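Local coordinates for putative diflavin flavoprotein A 5 (Nostoc sp. PCC 7120, PDB 4FEK), which probably passes electrons from NADH to oxygen, reducing it to water, and is represented here by its N-terminal metallo-beta-lactamase-like domain, at residues T53-P58 against K97-L102; D117-A120 against D125-N128. One frame throughout, in Å; residues are numbered along the deposited sequence.

Interaction 1: T53-P58 against K97-L102; sequences TAIIDP and KALLEL
Leu99 meets strand 53-56 and Pro58, two residues past the end of that strand, through a single methyl group. Its CD1 lies 3.7 Å from Pro58 CG and 3.9 Å from Ile55 CD1, so one branch of the leucine is shared between two apolar partners. Leucine suits this buried place because its forked end can present one methyl to both. Ile55 and Leu99 approach tip to tip, whereas the proline ring and the leucine side chain cross at about a right angle. The reach of Ile55 comes from its torsions: CG1 sits between the backbone N and the carbonyl carbon (chi1 63°), and the extended chi2 of -174° carries CD1 out toward the helix. Contacts of this kind belong to the alpha/beta layering of the metallo-beta-lactamase fold, in which helices such as 93-102 cover a face of the large mixed sheet. The two segments bury 100 Å² between them, both sides summed. A branched isoleucine suits a strand inside the sheet, and the rigid, compact proline ring offers an apolar surface beyond its end. Around them, Tyr67 packs on Ile55 and Pro58, Leu68 on Leu99, and Val83 on both strand-side partners.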
loop_
_atom_site.group_PDB
_atom_site.type_symbol
_atom_site.label_atom_id
_atom_site.label_comp_id
_atom_site.label_asym_id
_atom_site.label_seq_id
_atom_site.Cartn_x
_atom_site.Cartn_y
_atom_site.Cartn_z
ATOM N N THR A 53 14.210 -3.667 10.214
ATOM C CA THR A 53 13.676 -3.767 8.855
ATOM C C THR A 53 12.152 -3.967 8.843
ATOM O O THR A 53 11.609 -4.784 9.583
ATOM C CB THR A 53 14.401 -4.876 8.029
ATOM O OG1 THR A 53 15.765 -4.494 7.821
ATOM C CG2 THR A 53 13.763 -5.036 6.668
ATOM N N ALA A 54 11.464 -3.189 8.015
ATOM C CA ALA A 54 10.028 -3.354 7.825
ATOM C C ALA A 54 9.679 -3.547 6.363
ATOM O O ALA A 54 10.269 -2.931 5.466
ATOM C CB ALA A 54 9.256 -2.132 8.391
ATOM N N ILE A 55 8.710 -4.416 6.120
ATOM C CA ILE A 55 8.111 -4.503 4.807
ATOM C C ILE A 55 6.707 -3.904 4.861
ATOM O O ILE A 55 6.005 -3.983 5.871
ATOM C CB ILE A 55 8.103 -5.938 4.236
ATOM C CG1 ILE A 55 7.276 -6.879 5.085
ATOM C CG2 ILE A 55 9.543 -6.499 4.153
ATOM C CD1 ILE A 55 7.403 -8.344 4.593
ATOM N N ILE A 56 6.313 -3.299 3.760
ATOM C CA ILE A 56 5.002 -2.684 3.702
ATOM C C ILE A 56 4.178 -3.329 2.592
ATOM O O ILE A 56 4.631 -3.384 1.458
ATOM C CB ILE A 56 5.127 -1.188 3.458
ATOM C CG1 ILE A 56 5.775 -0.525 4.678
ATOM C CG2 ILE A 56 3.731 -0.586 3.143
ATOM C CD1 ILE A 56 6.354 0.851 4.432
ATOM N N ASP A 57 2.996 -3.838 2.945
ATOM C CA ASP A 57 2.022 -4.415 1.989
ATOM C C ASP A 57 2.444 -5.583 1.073
ATOM O O ASP A 57 2.515 -5.410 -0.150
ATOM C CB ASP A 57 1.406 -3.305 1.114
ATOM C CG ASP A 57 0.467 -2.396 1.907
ATOM O OD1 ASP A 57 -0.236 -2.918 2.799
ATOM O OD2 ASP A 57 0.427 -1.169 1.645
ATOM N N PRO A 58 2.678 -6.771 1.650
ATOM C CA PRO A 58 2.884 -7.992 0.842
ATOM C C PRO A 58 1.638 -8.271 -0.022
ATOM O O PRO A 58 0.521 -8.083 0.466
ATOM C CB PRO A 58 3.016 -9.103 1.897
ATOM C CG PRO A 58 3.325 -8.403 3.195
ATOM C CD PRO A 58 2.625 -7.058 3.096
ATOM N N LYS A 97 0.777 -16.092 5.707
ATOM C CA LYS A 97 1.059 -17.430 6.239
ATOM C C LYS A 97 2.453 -17.906 5.838
ATOM O O LYS A 97 3.179 -18.473 6.652
ATOM C CB LYS A 97 -0.009 -18.429 5.788
ATOM C CG LYS A 97 0.168 -19.846 6.363
ATOM C CD LYS A 97 -0.986 -20.763 5.947
ATOM C CE LYS A 97 -0.744 -22.202 6.401
ATOM N NZ LYS A 97 0.499 -22.789 5.805
ATOM N N ALA A 98 2.838 -17.662 4.588
ATOM C CA ALA A 98 4.179 -18.018 4.117
ATOM C C ALA A 98 5.266 -17.189 4.798
ATOM O O ALA A 98 6.310 -17.721 5.197
ATOM C CB ALA A 98 4.273 -17.878 2.612
ATOM N N LEU A 99 5.010 -15.892 4.943
ATOM C CA LEU A 99 5.928 -14.996 5.636
ATOM C C LEU A 99 6.168 -15.452 7.057
ATOM O O LEU A 99 7.315 -15.515 7.487
ATOM C CB LEU A 99 5.390 -13.557 5.655
ATOM C CG LEU A 99 5.686 -12.755 4.398
ATOM C CD1 LEU A 99 4.974 -11.415 4.453
ATOM C CD2 LEU A 99 7.183 -12.560 4.234
ATOM N N LEU A 100 5.083 -15.752 7.774
ATOM C CA LEU A 100 5.144 -16.249 9.142
ATOM C C LEU A 100 6.035 -17.485 9.258
ATOM O O LEU A 100 6.854 -17.580 10.169
ATOM C CB LEU A 100 3.745 -16.622 9.634
ATOM C CG LEU A 100 3.082 -15.824 10.756
ATOM C CD1 LEU A 100 4.062 -14.859 11.407
ATOM C CD2 LEU A 100 1.862 -15.100 10.227
ATOM N N GLU A 101 5.858 -18.438 8.346
ATOM C CA GLU A 101 6.679 -19.650 8.354
ATOM C C GLU A 101 8.151 -19.322 8.144
ATOM O O GLU A 101 9.010 -19.901 8.791
ATOM C CB GLU A 101 6.206 -20.659 7.300
ATOM C CG GLU A 101 4.725 -21.003 7.392
ATOM C CD GLU A 101 4.451 -22.498 7.361
ATOM O OE1 GLU A 101 5.422 -23.287 7.427
ATOM O OE2 GLU A 101 3.260 -22.881 7.274
ATOM N N LEU A 102 8.438 -18.381 7.246
ATOM C CA LEU A 102 9.817 -18.036 6.907
ATOM C C LEU A 102 10.454 -17.087 7.916
ATOM O O LEU A 102 11.677 -17.080 8.098
ATOM C CB LEU A 102 9.864 -17.384 5.529
ATOM C CG LEU A 102 9.510 -18.257 4.329
ATOM C CD1 LEU A 102 9.280 -17.368 3.114
ATOM C CD2 LEU A 102 10.611 -19.283 4.057
#

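Interaction 2: D117-A120 against D125-N128; sequences DLRA and DNLN
Leu127 packs against the C-terminal part of helix 112-121, with its CD2 methyl 4.1 Å from Leu118 CB and 3.6 Å from Leu118 O. This is the tight half of the contact: the branched side chain of Leu127 lies against the helix backbone as well as the neighbouring side chain. Leucine suits both positions, being apolar and buried among other side chains: Phe108 touches both leucines from strand 107-111, and Phe96 adds to the cover of Leu118. The arrangement belongs to the return from helix to sheet in a right-handed beta-alpha-beta crossover, where strand 107-111, helix 112-121 and the parallel edge strand 129-132 follow one another. Toward solvent the contact is looser and polar. Arg119, an exposed residue, extends from CG to NE, and this length lets NH1 bridge from the helix to the loop, giving a hydrogen bond to Leu127 O of 2.9 Å. The bond is bent, with an N-H...O angle of 148°, and the donor stands 31° from the carbonyl plane. Asn126 OD1 remains at 4.1 Å from NH1, approaching the guanidinium obliquely. Arginine suits this margin because its side chain touches Ile129 while its charged end takes up a loop carbonyl.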
loop_
_atom_site.group_PDB
_atom_site.type_symbol
_atom_site.label_atom_id
_atom_site.label_comp_id
_atom_site.label_asym_id
_atom_site.label_seq_id
_atom_site.Cartn_x
_atom_site.Cartn_y
_atom_site.Cartn_z
ATOM N N ASP A 117 -9.221 -9.441 12.808
ATOM C CA ASP A 117 -9.227 -10.231 11.572
ATOM C C ASP A 117 -7.975 -11.089 11.414
ATOM O O ASP A 117 -8.052 -12.243 10.992
ATOM C CB ASP A 117 -9.306 -9.315 10.351
ATOM C CG ASP A 117 -10.630 -8.588 10.243
ATOM O OD1 ASP A 117 -11.649 -9.141 10.707
ATOM O OD2 ASP A 117 -10.646 -7.468 9.682
ATOM N N LEU A 118 -6.822 -10.507 11.720
ATOM C CA LEU A 118 -5.561 -11.236 11.646
ATOM C C LEU A 118 -5.554 -12.426 12.590
ATOM O O LEU A 118 -5.241 -13.545 12.186
ATOM C CB LEU A 118 -4.398 -10.322 12.010
ATOM C CG LEU A 118 -3.672 -9.702 10.833
ATOM C CD1 LEU A 118 -2.534 -8.820 11.334
ATOM C CD2 LEU A 118 -3.167 -10.806 9.906
ATOM N N ARG A 119 -5.886 -12.174 13.855
ATOM C CA ARG A 119 -5.826 -13.215 14.879
ATOM C C ARG A 119 -6.796 -14.343 14.553
ATOM O O ARG A 119 -6.512 -15.505 14.825
ATOM C CB ARG A 119 -6.098 -12.649 16.280
ATOM C CG ARG A 119 -4.999 -11.734 16.808
ATOM C CD ARG A 119 -5.118 -11.478 18.318
ATOM N NE ARG A 119 -4.177 -10.449 18.774
ATOM C CZ ARG A 119 -2.887 -10.661 19.024
ATOM N NH1 ARG A 119 -2.363 -11.872 18.861
ATOM N NH2 ARG A 119 -2.109 -9.662 19.431
ATOM N N ALA A 120 -7.926 -14.000 13.948
ATOM C CA ALA A 120 -8.899 -15.009 13.549
ATOM C C ALA A 120 -8.415 -15.842 12.362
ATOM O O ALA A 120 -8.765 -17.017 12.247
ATOM C CB ALA A 120 -10.245 -14.369 13.244
ATOM N N ASP A 125 -2.312 -20.002 16.280
ATOM C CA ASP A 125 -1.000 -19.386 16.196
ATOM C C ASP A 125 -1.055 -18.241 17.189
ATOM O O ASP A 125 -2.127 -17.673 17.409
ATOM C CB ASP A 125 -0.781 -18.814 14.798
ATOM C CG ASP A 125 0.187 -19.628 13.970
ATOM O OD1 ASP A 125 1.282 -19.962 14.476
ATOM O OD2 ASP A 125 -0.148 -19.924 12.803
ATOM N N ASN A 126 0.071 -17.881 17.795
ATOM C CA ASN A 126 0.051 -16.694 18.645
ATOM C C ASN A 126 0.751 -15.521 17.987
ATOM O O ASN A 126 1.960 -15.347 18.129
ATOM C CB ASN A 126 0.604 -16.945 20.054
ATOM C CG ASN A 126 -0.060 -16.050 21.101
ATOM O OD1 ASN A 126 -0.446 -14.914 20.806
ATOM N ND2 ASN A 126 -0.223 -16.568 22.315
ATOM N N LEU A 127 -0.032 -14.714 17.277
ATOM C CA LEU A 127 0.515 -13.650 16.445
ATOM C C LEU A 127 1.059 -12.506 17.286
ATOM O O LEU A 127 0.500 -12.161 18.332
ATOM C CB LEU A 127 -0.564 -13.128 15.493
ATOM C CG LEU A 127 -0.490 -13.486 14.009
ATOM C CD1 LEU A 127 -0.020 -14.913 13.767
ATOM C CD2 LEU A 127 -1.846 -13.232 13.339
ATOM N N ASN A 128 2.165 -11.938 16.833
ATOM C CA ASN A 128 2.645 -10.675 17.371
ATOM C C ASN A 128 2.019 -9.547 16.538
ATOM O O ASN A 128 2.277 -9.445 15.337
ATOM C CB ASN A 128 4.160 -10.619 17.272
ATOM C CG ASN A 128 4.828 -11.831 17.900
ATOM O OD1 ASN A 128 4.381 -12.321 18.937
ATOM N ND2 ASN A 128 5.888 -12.329 17.263
#

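After three earlier strands the chain lays down strand 53-56, then passes through helix 61-74 and strand 80-84 before helix 93-102 comes back to it, so interaction 1 closes a long loop with 38 residues between its segments. Strand 107-111 follows, and interaction 2 then closes a short loop, with four residues between its segments, from the end of helix 112-121 to the lead-in of strand 129-132. The two loops run in series, neither nesting nor crossing. Their centres lie about 14 Å apart, yet they touch: Leu100 CD2 packs 4.0 Å from Leu127 CD1. Helix 93-102 thus supplies one side of interaction 1 and touches interaction 2, joining an interior strand of the large sheet to the lead-in of its edge strand.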